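Local coordinates for protein CrmK (Actinoalloteichus sp. WH1-2216-6, PDB 5I1V) that acts as an FAD-dependent oxidoreductase with covalently bound flavin, taking part in the recycling of shunt products during caerulomycin biosynthesis, at residues Phe27-Glu32 with Phe69-Asp74; Arg35-Thr40 with Val77-Ser82; Leu145-Asp150 with Val394-Ser399; Val342-Leu347 with Thr443-Asn448. All coordinates share one frame; numbering follows the deposited sequence. Where two conformers were deposited one is given.

In the fold
Contacts 1 and 2 lie on the side of the chain that holds the FAD-binding sheet, and they use neighbouring lengths of the same two chain regions: Ala-29 of contact 1 packs on Ile-78 of contact 2. Contact 1 is a surface meeting of loops, made by small apolar groups and a water. Contact 2 is buried, made by parallel strand pairing. Contacts 3 and 4 are also buried, nearer the centre, touching where Ser-399 N probably bonds Leu-347 O. Charge dominates contact 3, which ties the FAD-binding region to the eight-stranded sheet, whereas backbone bonds dominate contact 4, on that sheet's edge. Contact 1 touches FAD at the adenosine ribose, contact 4 at the flavin and ribityl chain.

Contact 1 (Phe27-Glu32 with Phe69-Asp74). With FAD (flavin-adenine dinucleotide), chain E.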
# COMPACT_ATOMS: atom_id res chain seq x y z
N PHE A 27 15.28 -10.47 10.73
CA PHE A 27 16.50 -10.66 9.94
C PHE A 27 17.00 -9.35 9.40
O PHE A 27 16.47 -8.84 8.43
CB PHE A 27 16.23 -11.63 8.81
CG PHE A 27 15.54 -12.86 9.26
CD1 PHE A 27 16.06 -13.62 10.27
CD2 PHE A 27 14.36 -13.23 8.67
CE1 PHE A 27 15.39 -14.77 10.72
CE2 PHE A 27 13.70 -14.38 9.10
CZ PHE A 27 14.22 -15.15 10.10
N VAL A 28 18.03 -8.82 10.03
CA VAL A 28 18.59 -7.56 9.61
C VAL A 28 19.89 -7.90 8.89
O VAL A 28 20.77 -8.51 9.44
CB VAL A 28 18.77 -6.62 10.83
CG1 VAL A 28 19.60 -5.39 10.48
CG2 VAL A 28 17.38 -6.22 11.37
N ALA A 29 20.02 -7.50 7.63
CA ALA A 29 21.24 -7.82 6.88
C ALA A 29 22.43 -6.96 7.28
O ALA A 29 22.29 -5.80 7.67
CB ALA A 29 20.96 -7.63 5.40
N GLN A 30 23.64 -7.48 7.08
CA GLN A 30 24.83 -6.67 7.25
C GLN A 30 25.90 -6.92 6.19
O GLN A 30 27.01 -7.34 6.51
CB GLN A 30 25.39 -6.76 8.69
CG GLN A 30 25.38 -8.13 9.25
CD GLN A 30 25.76 -8.12 10.73
OE1 GLN A 30 26.51 -7.23 11.20
NE2 GLN A 30 25.24 -9.09 11.48
N PRO A 31 25.57 -6.65 4.93
CA PRO A 31 26.61 -6.84 3.91
C PRO A 31 27.71 -5.76 3.94
O PRO A 31 27.56 -4.68 4.53
CB PRO A 31 25.79 -6.75 2.62
CG PRO A 31 24.80 -5.71 2.96
CD PRO A 31 24.35 -6.12 4.33
N GLU A 32 28.80 -6.06 3.27
CA GLU A 32 29.79 -5.08 2.89
C GLU A 32 29.15 -3.88 2.20
O GLU A 32 29.49 -2.72 2.46
CB GLU A 32 30.75 -5.72 1.89
CG GLU A 32 32.17 -5.28 2.01
CD GLU A 32 33.02 -5.80 0.85
OE1 GLU A 32 33.69 -4.95 0.24
OE2 GLU A 32 32.98 -7.03 0.55
N PHE A 69 17.11 -15.84 4.04
CA PHE A 69 17.84 -16.30 2.85
C PHE A 69 18.61 -15.18 2.23
O PHE A 69 19.67 -15.41 1.67
CB PHE A 69 16.86 -16.86 1.84
CG PHE A 69 16.15 -18.11 2.30
CD1 PHE A 69 16.55 -18.77 3.44
CD2 PHE A 69 15.16 -18.65 1.53
CE1 PHE A 69 15.94 -19.93 3.82
CE2 PHE A 69 14.53 -19.84 1.91
CZ PHE A 69 14.93 -20.46 3.07
N VAL A 70 18.07 -13.97 2.30
CA VAL A 70 18.78 -12.82 1.67
C VAL A 70 19.77 -12.23 2.69
O VAL A 70 20.88 -11.88 2.35
CB VAL A 70 17.78 -11.73 1.23
CG1 VAL A 70 18.50 -10.52 0.66
CG2 VAL A 70 16.71 -12.22 0.26
N ALA A 71 19.33 -12.14 3.95
CA ALA A 71 19.89 -11.29 4.98
C ALA A 71 20.78 -12.01 6.03
O ALA A 71 21.24 -11.38 6.96
CB ALA A 71 18.75 -10.54 5.68
N SER A 72 21.07 -13.29 5.83
CA SER A 72 22.12 -13.98 6.59
C SER A 72 23.34 -13.09 6.90
O SER A 72 23.84 -12.44 6.01
CB SER A 72 22.61 -15.19 5.78
OG SER A 72 21.98 -16.34 6.24
N PRO A 73 23.85 -13.13 8.15
CA PRO A 73 25.04 -12.35 8.53
C PRO A 73 26.29 -12.65 7.73
O PRO A 73 27.22 -11.84 7.72
CB PRO A 73 25.29 -12.73 10.01
CG PRO A 73 24.35 -13.83 10.35
CD PRO A 73 23.29 -13.90 9.29
N ASP A 74 26.36 -13.79 7.08
CA ASP A 74 27.53 -14.08 6.27
C ASP A 74 27.40 -13.63 4.82
O ASP A 74 28.29 -13.91 4.03
CB ASP A 74 27.87 -15.57 6.32
CG ASP A 74 26.76 -16.43 5.86
OD1 ASP A 74 25.58 -16.03 5.99
OD2 ASP A 74 27.06 -17.51 5.36
PA FAD E . 12.76 -11.55 -1.45
O1A FAD E . 12.86 -11.61 0.06
O2A FAD E . 13.38 -10.35 -2.09
O5B FAD E . 13.35 -12.87 -2.08
C5B FAD E . 12.80 -14.16 -1.82
C4B FAD E . 13.83 -15.22 -2.22
O4B FAD E . 13.94 -15.17 -3.66
C3B FAD E . 15.25 -15.06 -1.72
O3B FAD E . 15.86 -16.34 -1.70
C2B FAD E . 15.91 -14.24 -2.80
O2B FAD E . 17.33 -14.16 -2.80
C1B FAD E . 15.24 -14.80 -4.06
N9A FAD E . 15.09 -13.77 -5.11
C8A FAD E . 14.52 -12.53 -5.04
N7A FAD E . 14.70 -11.85 -6.22
C5A FAD E . 15.37 -12.68 -7.00
C6A FAD E . 15.83 -12.57 -8.36
N6A FAD E . 15.54 -11.45 -9.01
N1A FAD E . 16.50 -13.61 -8.87
C2A FAD E . 16.79 -14.71 -8.15
N3A FAD E . 16.34 -14.92 -6.88
C4A FAD E . 15.68 -13.88 -6.30
N1 FAD E . 3.00 -16.04 -2.22
C2 FAD E . 1.96 -16.49 -2.97
O2 FAD E . 2.15 -17.37 -3.82
N3 FAD E . 0.71 -16.01 -2.85
C4 FAD E . 0.34 -15.08 -1.97
O4 FAD E . -0.82 -14.64 -1.93
C4X FAD E . 1.39 -14.52 -1.12
N5 FAD E . 1.09 -13.57 -0.20
C5X FAD E . 2.10 -13.01 0.49
C6 FAD E . 1.85 -11.92 1.33
C7 FAD E . 2.84 -11.30 2.09
C7M FAD E . 2.48 -10.10 2.97
C8 FAD E . 4.21 -11.85 1.96
C8M FAD E . 5.35 -11.26 2.76
C9 FAD E . 4.49 -12.94 1.14
C9A FAD E . 3.48 -13.54 0.39
N10 FAD E . 3.74 -14.63 -0.46
C10 FAD E . 2.72 -15.11 -1.26
C1' FAD E . 5.01 -15.35 -0.42
C2' FAD E . 5.95 -14.83 -1.46
O2' FAD E . 5.60 -15.39 -2.71
C3' FAD E . 7.38 -15.10 -1.13
O3' FAD E . 7.68 -14.49 0.16
C4' FAD E . 8.32 -14.59 -2.24
O4' FAD E . 9.49 -15.39 -2.21
C5' FAD E . 8.65 -13.12 -2.03
O5' FAD E . 9.44 -12.68 -3.13
P FAD E . 10.20 -11.31 -2.93
O1P FAD E . 9.26 -10.27 -2.43
O2P FAD E . 11.02 -11.00 -4.14
O3P FAD E . 11.20 -11.68 -1.71
O HOH W 1 24.42 -9.80 5.60
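Ala-29 and Ala-71 bring two irregular loop backbones together, their CA atoms 4.2 Å apart. Neither loop is helix or strand, and no direct hydrogen bond joins them. Instead, Ala-29 CA directs its hydrogen at Ala-71 O (3.6 Å from carbon to oxygen, 155° at the hydrogen), and a water links the chains further along, accepting from Gln-30 N at 2.9 Å and donating to Ser-72 O at 2.7 Å. The Ala-71 methyl is the main apolar group here: its CB lies 3.7 Å from Ala-29 CB and also meets CB of Phe-27, whose ring then leads off toward Glu-67 and Ala-68. In the PCMH-type FAD-binding fold, 27-32 runs into strand 33-36, whereas the loop 69-74 leads to strand 77-80, so the contact joins the approaches to two adjacent strands. Just before Ala-71, Val-70 CG2 approaches the adenosine ribose at FAD O2B (3.7 Å), while Phe-69 offers its ring edge to O3B and stacks on His-493. At the outer end, the Gln-30 side chain starts with CG between the backbone N and the carbonyl carbon (chi1 42°) and then extends, bringing NE2 obliquely across Pro-73 to 3.9 Å from its CB.

Contact 2 (Arg35-Thr40 with Val77-Ser82)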
# COMPACT_ATOMS: atom_id res chain seq x y z
N ARG A 35 24.06 -3.21 -3.53
CA ARG A 35 24.24 -2.67 -4.86
C ARG A 35 22.82 -2.54 -5.45
O ARG A 35 22.08 -3.49 -5.38
CB ARG A 35 25.13 -3.62 -5.67
CG ARG A 35 25.31 -3.23 -7.15
CD ARG A 35 26.06 -1.97 -7.36
NE ARG A 35 27.41 -2.01 -6.78
CZ ARG A 35 28.43 -2.66 -7.31
NH1 ARG A 35 28.31 -3.34 -8.45
NH2 ARG A 35 29.60 -2.63 -6.71
N LEU A 36 22.44 -1.36 -5.96
CA LEU A 36 21.15 -1.18 -6.64
C LEU A 36 21.38 -0.90 -8.13
O LEU A 36 21.71 0.23 -8.49
CB LEU A 36 20.42 0.01 -6.03
CG LEU A 36 19.99 0.02 -4.54
CD1 LEU A 36 18.48 0.11 -4.39
CD2 LEU A 36 20.49 -1.13 -3.73
N PRO A 37 21.29 -1.94 -8.98
CA PRO A 37 21.48 -1.79 -10.43
C PRO A 37 20.22 -1.29 -11.13
O PRO A 37 19.11 -1.41 -10.60
CB PRO A 37 21.87 -3.19 -10.86
CG PRO A 37 21.24 -4.07 -9.86
CD PRO A 37 21.08 -3.32 -8.61
N TYR A 38 20.40 -0.75 -12.34
CA TYR A 38 19.31 -0.21 -13.11
C TYR A 38 19.12 -0.99 -14.43
O TYR A 38 18.18 -0.71 -15.15
CB TYR A 38 19.56 1.30 -13.45
CG TYR A 38 19.57 2.17 -12.22
CD1 TYR A 38 18.37 2.48 -11.57
CD2 TYR A 38 20.76 2.62 -11.65
CE1 TYR A 38 18.36 3.23 -10.42
CE2 TYR A 38 20.77 3.38 -10.49
CZ TYR A 38 19.56 3.68 -9.87
OH TYR A 38 19.53 4.42 -8.71
N SER A 39 20.00 -1.95 -14.76
CA SER A 39 19.91 -2.66 -16.03
C SER A 39 20.52 -4.03 -15.84
O SER A 39 21.29 -4.25 -14.89
CB SER A 39 20.73 -1.90 -17.07
OG SER A 39 22.11 -1.92 -16.70
N THR A 40 20.17 -4.93 -16.73
CA THR A 40 20.79 -6.24 -16.79
C THR A 40 22.32 -6.17 -16.79
O THR A 40 22.95 -6.96 -16.11
CB THR A 40 20.30 -7.01 -18.01
OG1 THR A 40 18.88 -7.13 -17.91
CG2 THR A 40 20.94 -8.37 -18.05
N VAL A 77 27.38 -9.25 -0.15
CA VAL A 77 26.82 -8.32 -1.08
C VAL A 77 25.40 -8.69 -1.32
O VAL A 77 25.09 -9.84 -1.62
CB VAL A 77 27.54 -8.37 -2.46
CG1 VAL A 77 26.92 -7.36 -3.44
CG2 VAL A 77 29.01 -8.17 -2.29
N ILE A 78 24.52 -7.71 -1.17
CA ILE A 78 23.12 -7.88 -1.53
C ILE A 78 22.79 -6.99 -2.70
O ILE A 78 23.04 -5.78 -2.66
CB ILE A 78 22.21 -7.56 -0.34
CG1 ILE A 78 22.44 -8.57 0.74
CG2 ILE A 78 20.75 -7.50 -0.79
CD1 ILE A 78 21.69 -8.24 2.04
N VAL A 79 22.35 -7.59 -3.81
CA VAL A 79 21.93 -6.86 -4.99
C VAL A 79 20.42 -6.59 -4.85
O VAL A 79 19.63 -7.55 -4.84
CB VAL A 79 22.18 -7.69 -6.27
CG1 VAL A 79 21.66 -6.96 -7.48
CG2 VAL A 79 23.66 -7.97 -6.46
N ASP A 80 20.04 -5.33 -4.73
CA ASP A 80 18.65 -4.99 -4.47
C ASP A 80 18.09 -4.50 -5.80
O ASP A 80 18.56 -3.53 -6.35
CB ASP A 80 18.55 -3.94 -3.40
CG ASP A 80 17.13 -3.56 -3.05
OD1 ASP A 80 16.29 -3.32 -3.94
OD2 ASP A 80 16.84 -3.48 -1.83
N LEU A 81 17.08 -5.21 -6.29
CA LEU A 81 16.47 -4.93 -7.62
C LEU A 81 15.28 -3.99 -7.61
O LEU A 81 14.58 -3.86 -8.61
CB LEU A 81 16.11 -6.26 -8.25
CG LEU A 81 17.27 -7.19 -8.57
CD1 LEU A 81 16.76 -8.36 -9.41
CD2 LEU A 81 18.40 -6.53 -9.32
N SER A 82 15.02 -3.32 -6.49
CA SER A 82 13.82 -2.47 -6.38
C SER A 82 13.76 -1.30 -7.36
O SER A 82 12.69 -0.84 -7.68
CB SER A 82 13.64 -1.98 -4.92
OG SER A 82 14.80 -1.31 -4.49
O HOH W 2 17.58 -1.84 -8.28
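Arg-35 and Val-79 are bridge partners in a parallel pairing of strands 33-36 and 77-80, the central two of the four-stranded mixed sheet in the FAD-binding domain. Two backbone hydrogen bonds fasten the pair: Arg-35 N gives to Ile-78 O at 2.9 Å, and Asp-80 N gives to Arg-35 O at 2.8 Å, both nearly straight. Beyond the last direct bond, a water donates to Pro-37 O and Asp-80 O and carries the connection on as the chains leave the sheet. Apolar packing centres on the Pro-37 ring. Its CG touches Val-79 CG1, crossing that side chain at about a right angle, and lies equally close, at 3.8 Å, to Leu-81 CD2; Leu-81 itself reaches the bound FAD. Beside this, with CG anti to the backbone N (chi1 -178°), the Asp-80 side chain lies alongside Leu-36, whose CD2 is 3.4 Å from Asp-80 CB. Charge is dealt with beyond the two strands: Arg-35 turns its guanidinium to Glu-49, and Asp-80 OD2 pairs with Arg-60. The aspartate's other oxygen closes an Asx turn. That atom, OD1, takes Ser-82 N at 2.8 Å nearly along its C-O axis and Ser-82 OG at 2.6 Å from above the carboxylate plane.

Contact 3 (Leu145-Asp150 with Val394-Ser399); sequences LGLTVD and VPRGAS
Asp-150 and Arg-396 face each other from opposite directions in a two-pronged, end-on salt bridge. Arg-396 NH1 donates to Asp-150 OD2 at 3.0 Å with an almost linear 176° bond, lying on the syn lone pair and in the guanidinium plane. The second prong is more bent: NH2 reaches Asp-150 OD1 at 2.8 Å with 143° at the hydrogen, consistent with the 31° between the carboxylate and guanidinium planes. OD2 is shared, for Leu-147 N also gives to it at 2.9 Å, from above the carboxylate plane. Since Asp-150 N in turn bonds Leu-147 O, the carboxylate is also held by its own 3-10 turn, independently of the arginine. The arginine has further acceptors, NH1 at Val-384 O and NH2 at Thr-392 OG1, which would restrict rotation of the guanidinium. One of its faces is covered by Leu-147 CD1, 3.7 Å from CZ and displaced toward the rim, while Val-149 CG2 approaches NH2. An extended run from CG to NE carries the charge across to the aspartate. The result is an interdomain salt bridge, joining a loop of the FAD-binding domain, near Tyr-138 of the flavin site, to the loop that enters strand 400-408 of the eight-stranded sheet.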
# COMPACT_ATOMS: atom_id res chain seq x y z
N LEU A 145 -7.85 -19.53 -13.06
CA LEU A 145 -6.77 -19.21 -14.03
C LEU A 145 -5.47 -20.02 -13.91
O LEU A 145 -4.62 -19.95 -14.81
CB LEU A 145 -6.40 -17.73 -13.91
CG LEU A 145 -7.53 -16.74 -14.23
CD1 LEU A 145 -7.06 -15.28 -14.16
CD2 LEU A 145 -8.12 -17.05 -15.60
N GLY A 146 -5.30 -20.74 -12.82
CA GLY A 146 -4.09 -21.44 -12.55
C GLY A 146 -3.05 -20.67 -11.73
O GLY A 146 -3.40 -19.78 -10.94
N LEU A 147 -1.78 -21.02 -11.94
CA LEU A 147 -0.67 -20.39 -11.24
C LEU A 147 -0.01 -19.37 -12.12
O LEU A 147 -0.11 -19.42 -13.35
CB LEU A 147 0.35 -21.44 -10.84
CG LEU A 147 -0.22 -22.55 -9.99
CD1 LEU A 147 0.85 -23.57 -9.65
CD2 LEU A 147 -0.82 -22.04 -8.69
N THR A 148 0.75 -18.47 -11.49
CA THR A 148 1.53 -17.52 -12.25
C THR A 148 2.42 -18.22 -13.27
O THR A 148 2.56 -17.77 -14.41
CB THR A 148 2.44 -16.68 -11.35
OG1 THR A 148 3.26 -17.55 -10.55
CG2 THR A 148 1.68 -15.89 -10.41
N VAL A 149 3.03 -19.32 -12.88
CA VAL A 149 3.95 -20.00 -13.77
C VAL A 149 3.25 -20.66 -14.98
O VAL A 149 3.90 -20.95 -15.99
CB VAL A 149 4.83 -21.01 -13.04
CG1 VAL A 149 5.67 -20.30 -11.97
CG2 VAL A 149 4.04 -22.17 -12.47
N ASP A 150 1.94 -20.81 -14.94
CA ASP A 150 1.19 -21.20 -16.15
C ASP A 150 1.16 -20.15 -17.28
O ASP A 150 0.69 -20.45 -18.37
CB ASP A 150 -0.22 -21.66 -15.77
CG ASP A 150 -0.19 -22.88 -14.82
OD1 ASP A 150 0.72 -23.69 -15.05
OD2 ASP A 150 -1.01 -23.01 -13.84
N VAL A 394 6.53 -26.81 -10.26
CA VAL A 394 5.71 -26.72 -9.05
C VAL A 394 4.97 -28.02 -8.74
O VAL A 394 4.32 -28.59 -9.63
CB VAL A 394 4.61 -25.63 -9.14
CG1 VAL A 394 3.91 -25.47 -7.79
CG2 VAL A 394 5.18 -24.30 -9.53
N PRO A 395 5.03 -28.49 -7.47
CA PRO A 395 4.15 -29.59 -7.08
C PRO A 395 2.70 -29.25 -7.32
O PRO A 395 2.27 -28.12 -7.15
CB PRO A 395 4.38 -29.70 -5.56
CG PRO A 395 5.78 -29.29 -5.39
CD PRO A 395 5.90 -28.12 -6.33
N ARG A 396 1.94 -30.21 -7.78
CA ARG A 396 0.52 -29.99 -7.91
C ARG A 396 -0.22 -31.13 -7.23
O ARG A 396 0.37 -32.14 -6.94
CB ARG A 396 0.19 -29.81 -9.38
CG ARG A 396 0.56 -28.39 -9.82
CD ARG A 396 0.30 -28.17 -11.26
NE ARG A 396 1.19 -27.21 -11.88
CZ ARG A 396 0.83 -26.06 -12.45
NH1 ARG A 396 -0.43 -25.67 -12.47
NH2 ARG A 396 1.74 -25.32 -13.03
N GLY A 397 -1.50 -30.97 -7.00
CA GLY A 397 -2.25 -32.05 -6.37
C GLY A 397 -2.99 -31.60 -5.14
O GLY A 397 -3.99 -32.22 -4.77
N ALA A 398 -2.53 -30.53 -4.50
CA ALA A 398 -3.27 -29.99 -3.35
C ALA A 398 -4.64 -29.48 -3.77
O ALA A 398 -4.82 -28.90 -4.84
CB ALA A 398 -2.47 -28.89 -2.67
N SER A 399 -5.62 -29.70 -2.91
CA SER A 399 -6.96 -29.17 -3.07
C SER A 399 -7.10 -27.89 -2.29
O SER A 399 -7.95 -27.06 -2.60
CB SER A 399 -7.99 -30.17 -2.49
OG SER A 399 -7.93 -31.38 -3.20

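Contact 4 (Val342-Leu347 with Thr443-Asn448). With FAD (flavin-adenine dinucleotide), chain E.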
# COMPACT_ATOMS: atom_id res chain seq x y z
N VAL A 342 6.39 -17.88 9.68
CA VAL A 342 5.31 -18.49 8.88
C VAL A 342 5.59 -19.97 8.68
O VAL A 342 6.74 -20.42 8.72
CB VAL A 342 5.11 -17.83 7.51
CG1 VAL A 342 4.66 -16.38 7.66
CG2 VAL A 342 6.38 -18.00 6.65
N LYS A 343 4.52 -20.74 8.54
CA LYS A 343 4.62 -22.13 8.17
C LYS A 343 3.49 -22.44 7.16
O LYS A 343 2.55 -21.69 7.00
CB LYS A 343 4.49 -23.03 9.42
CG LYS A 343 5.57 -22.82 10.48
CD LYS A 343 5.43 -23.79 11.64
CE LYS A 343 6.60 -23.71 12.58
NZ LYS A 343 7.64 -24.71 12.22
N SER A 344 3.61 -23.57 6.52
CA SER A 344 2.78 -23.94 5.41
C SER A 344 2.55 -25.44 5.44
O SER A 344 3.42 -26.19 5.87
CB SER A 344 3.54 -23.52 4.14
OG SER A 344 3.33 -24.38 3.07
N ALA A 345 1.36 -25.86 5.01
CA ALA A 345 0.99 -27.30 4.89
C ALA A 345 -0.18 -27.38 3.90
O ALA A 345 -1.20 -26.73 4.06
CB ALA A 345 0.64 -27.95 6.24
N ASP A 346 -0.03 -28.18 2.87
CA ASP A 346 -1.08 -28.33 1.86
C ASP A 346 -1.74 -29.68 1.93
O ASP A 346 -1.09 -30.65 2.25
CB ASP A 346 -0.47 -28.09 0.47
CG ASP A 346 0.11 -26.70 0.36
OD1 ASP A 346 -0.15 -25.87 1.30
OD2 ASP A 346 0.84 -26.46 -0.64
N LEU A 347 -3.04 -29.71 1.61
CA LEU A 347 -3.94 -30.83 1.91
C LEU A 347 -4.65 -31.28 0.65
O LEU A 347 -4.97 -30.45 -0.22
CB LEU A 347 -5.04 -30.42 2.90
CG LEU A 347 -4.64 -30.06 4.33
CD1 LEU A 347 -5.79 -29.33 5.01
CD2 LEU A 347 -4.26 -31.30 5.11
N THR A 443 0.03 -32.93 1.00
CA THR A 443 0.79 -32.91 -0.25
C THR A 443 2.18 -32.29 -0.08
O THR A 443 3.00 -32.29 -1.01
CB THR A 443 0.05 -32.10 -1.32
OG1 THR A 443 -0.17 -30.78 -0.83
CG2 THR A 443 -1.29 -32.74 -1.63
N GLY A 444 2.46 -31.77 1.11
CA GLY A 444 3.72 -31.11 1.38
C GLY A 444 3.54 -29.64 1.77
O GLY A 444 2.57 -29.27 2.43
N ALA A 445 4.50 -28.82 1.38
CA ALA A 445 4.49 -27.40 1.73
C ALA A 445 5.00 -26.55 0.59
O ALA A 445 5.57 -27.08 -0.35
CB ALA A 445 5.35 -27.17 2.95
N TYR A 446 4.81 -25.24 0.72
CA TYR A 446 5.11 -24.29 -0.35
C TYR A 446 6.41 -23.58 -0.14
O TYR A 446 6.64 -22.94 0.87
CB TYR A 446 3.94 -23.31 -0.40
CG TYR A 446 3.97 -22.25 -1.48
CD1 TYR A 446 4.38 -22.52 -2.78
CD2 TYR A 446 3.51 -20.97 -1.20
CE1 TYR A 446 4.37 -21.53 -3.76
CE2 TYR A 446 3.47 -19.98 -2.17
CZ TYR A 446 3.92 -20.26 -3.43
OH TYR A 446 3.88 -19.27 -4.36
N ILE A 447 7.28 -23.61 -1.16
CA ILE A 447 8.59 -23.08 -1.04
C ILE A 447 8.61 -21.58 -0.78
O ILE A 447 9.53 -21.09 -0.16
CB ILE A 447 9.47 -23.46 -2.28
CG1 ILE A 447 10.97 -23.18 -2.00
CG2 ILE A 447 9.02 -22.70 -3.53
CD1 ILE A 447 11.60 -23.92 -0.85
N ASN A 448 7.59 -20.87 -1.22
CA ASN A 448 7.48 -19.42 -0.98
C ASN A 448 7.01 -19.04 0.46
O ASN A 448 6.98 -17.85 0.82
CB ASN A 448 6.59 -18.82 -2.02
CG ASN A 448 7.37 -18.32 -3.22
OD1 ASN A 448 8.60 -18.14 -3.12
ND2 ASN A 448 6.69 -18.11 -4.35
PA FAD E . 12.76 -11.55 -1.45
O1A FAD E . 12.86 -11.61 0.06
O2A FAD E . 13.38 -10.35 -2.09
O5B FAD E . 13.35 -12.87 -2.08
C5B FAD E . 12.80 -14.16 -1.82
C4B FAD E . 13.83 -15.22 -2.22
O4B FAD E . 13.94 -15.17 -3.66
C3B FAD E . 15.25 -15.06 -1.72
O3B FAD E . 15.86 -16.34 -1.70
C2B FAD E . 15.91 -14.24 -2.80
O2B FAD E . 17.33 -14.16 -2.80
C1B FAD E . 15.24 -14.80 -4.06
N9A FAD E . 15.09 -13.77 -5.11
C8A FAD E . 14.52 -12.53 -5.04
N7A FAD E . 14.70 -11.85 -6.22
C5A FAD E . 15.37 -12.68 -7.00
C6A FAD E . 15.83 -12.57 -8.36
N6A FAD E . 15.54 -11.45 -9.01
N1A FAD E . 16.50 -13.61 -8.87
C2A FAD E . 16.79 -14.71 -8.15
N3A FAD E . 16.34 -14.92 -6.88
C4A FAD E . 15.68 -13.88 -6.30
N1 FAD E . 3.00 -16.04 -2.22
C2 FAD E . 1.96 -16.49 -2.97
O2 FAD E . 2.15 -17.37 -3.82
N3 FAD E . 0.71 -16.01 -2.85
C4 FAD E . 0.34 -15.08 -1.97
O4 FAD E . -0.82 -14.64 -1.93
C4X FAD E . 1.39 -14.52 -1.12
N5 FAD E . 1.09 -13.57 -0.20
C5X FAD E . 2.10 -13.01 0.49
C6 FAD E . 1.85 -11.92 1.33
C7 FAD E . 2.84 -11.30 2.09
C7M FAD E . 2.48 -10.10 2.97
C8 FAD E . 4.21 -11.85 1.96
C8M FAD E . 5.35 -11.26 2.76
C9 FAD E . 4.49 -12.94 1.14
C9A FAD E . 3.48 -13.54 0.39
N10 FAD E . 3.74 -14.63 -0.46
C10 FAD E . 2.72 -15.11 -1.26
C1' FAD E . 5.01 -15.35 -0.42
C2' FAD E . 5.95 -14.83 -1.46
O2' FAD E . 5.60 -15.39 -2.71
C3' FAD E . 7.38 -15.10 -1.13
O3' FAD E . 7.68 -14.49 0.16
C4' FAD E . 8.32 -14.59 -2.24
O4' FAD E . 9.49 -15.39 -2.21
C5' FAD E . 8.65 -13.12 -2.03
O5' FAD E . 9.44 -12.68 -3.13
P FAD E . 10.20 -11.31 -2.93
O1P FAD E . 9.26 -10.27 -2.43
O2P FAD E . 11.02 -11.00 -4.14
O3P FAD E . 11.20 -11.68 -1.71
O HOH W 3 1.67 -29.16 -2.07
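The outer edge of the eight-stranded antiparallel sheet is where Ser-344 and Asp-346 meet the segment 443-448, which passes from a short strand into the flavin site. Asp-346 uses both its backbone N and its O toward this same neighbour: its N gives to Gly-444 O at 2.9 Å, and its O takes Thr-443 N at 2.8 Å, the donor standing well above the carbonyl plane. Farther along, a side chain replaces the backbone as partner, since Ser-344 OG accepts from Tyr-446 N at 2.9 Å and also touches the Ala-445 methyl. A water bridges Thr-443 OG1 and Asp-346 OD2, whose stronger partner is Lys-401. With CG anti to its backbone N (chi1 -177°), Tyr-446 carries its ring away from the strand to the isoalloxazine, where OH donates to FAD O2 at 2.6 Å. Asn-448 ND2 gives to that same hydroxyl at 3.0 Å, nearly in the amide plane, which leaves the tyrosine oxygen held between flavin and amide. The other end of the amide, OD1, accepts from the ribityl O4' of FAD at 3.0 Å. Within the sheet, strand 339-347 is flanked by 400-408 on one side and by the short 442-444 on the other; helix 414-428 packs on Lys-343, and helix 466-471 covers Ala-445 and Ile-447.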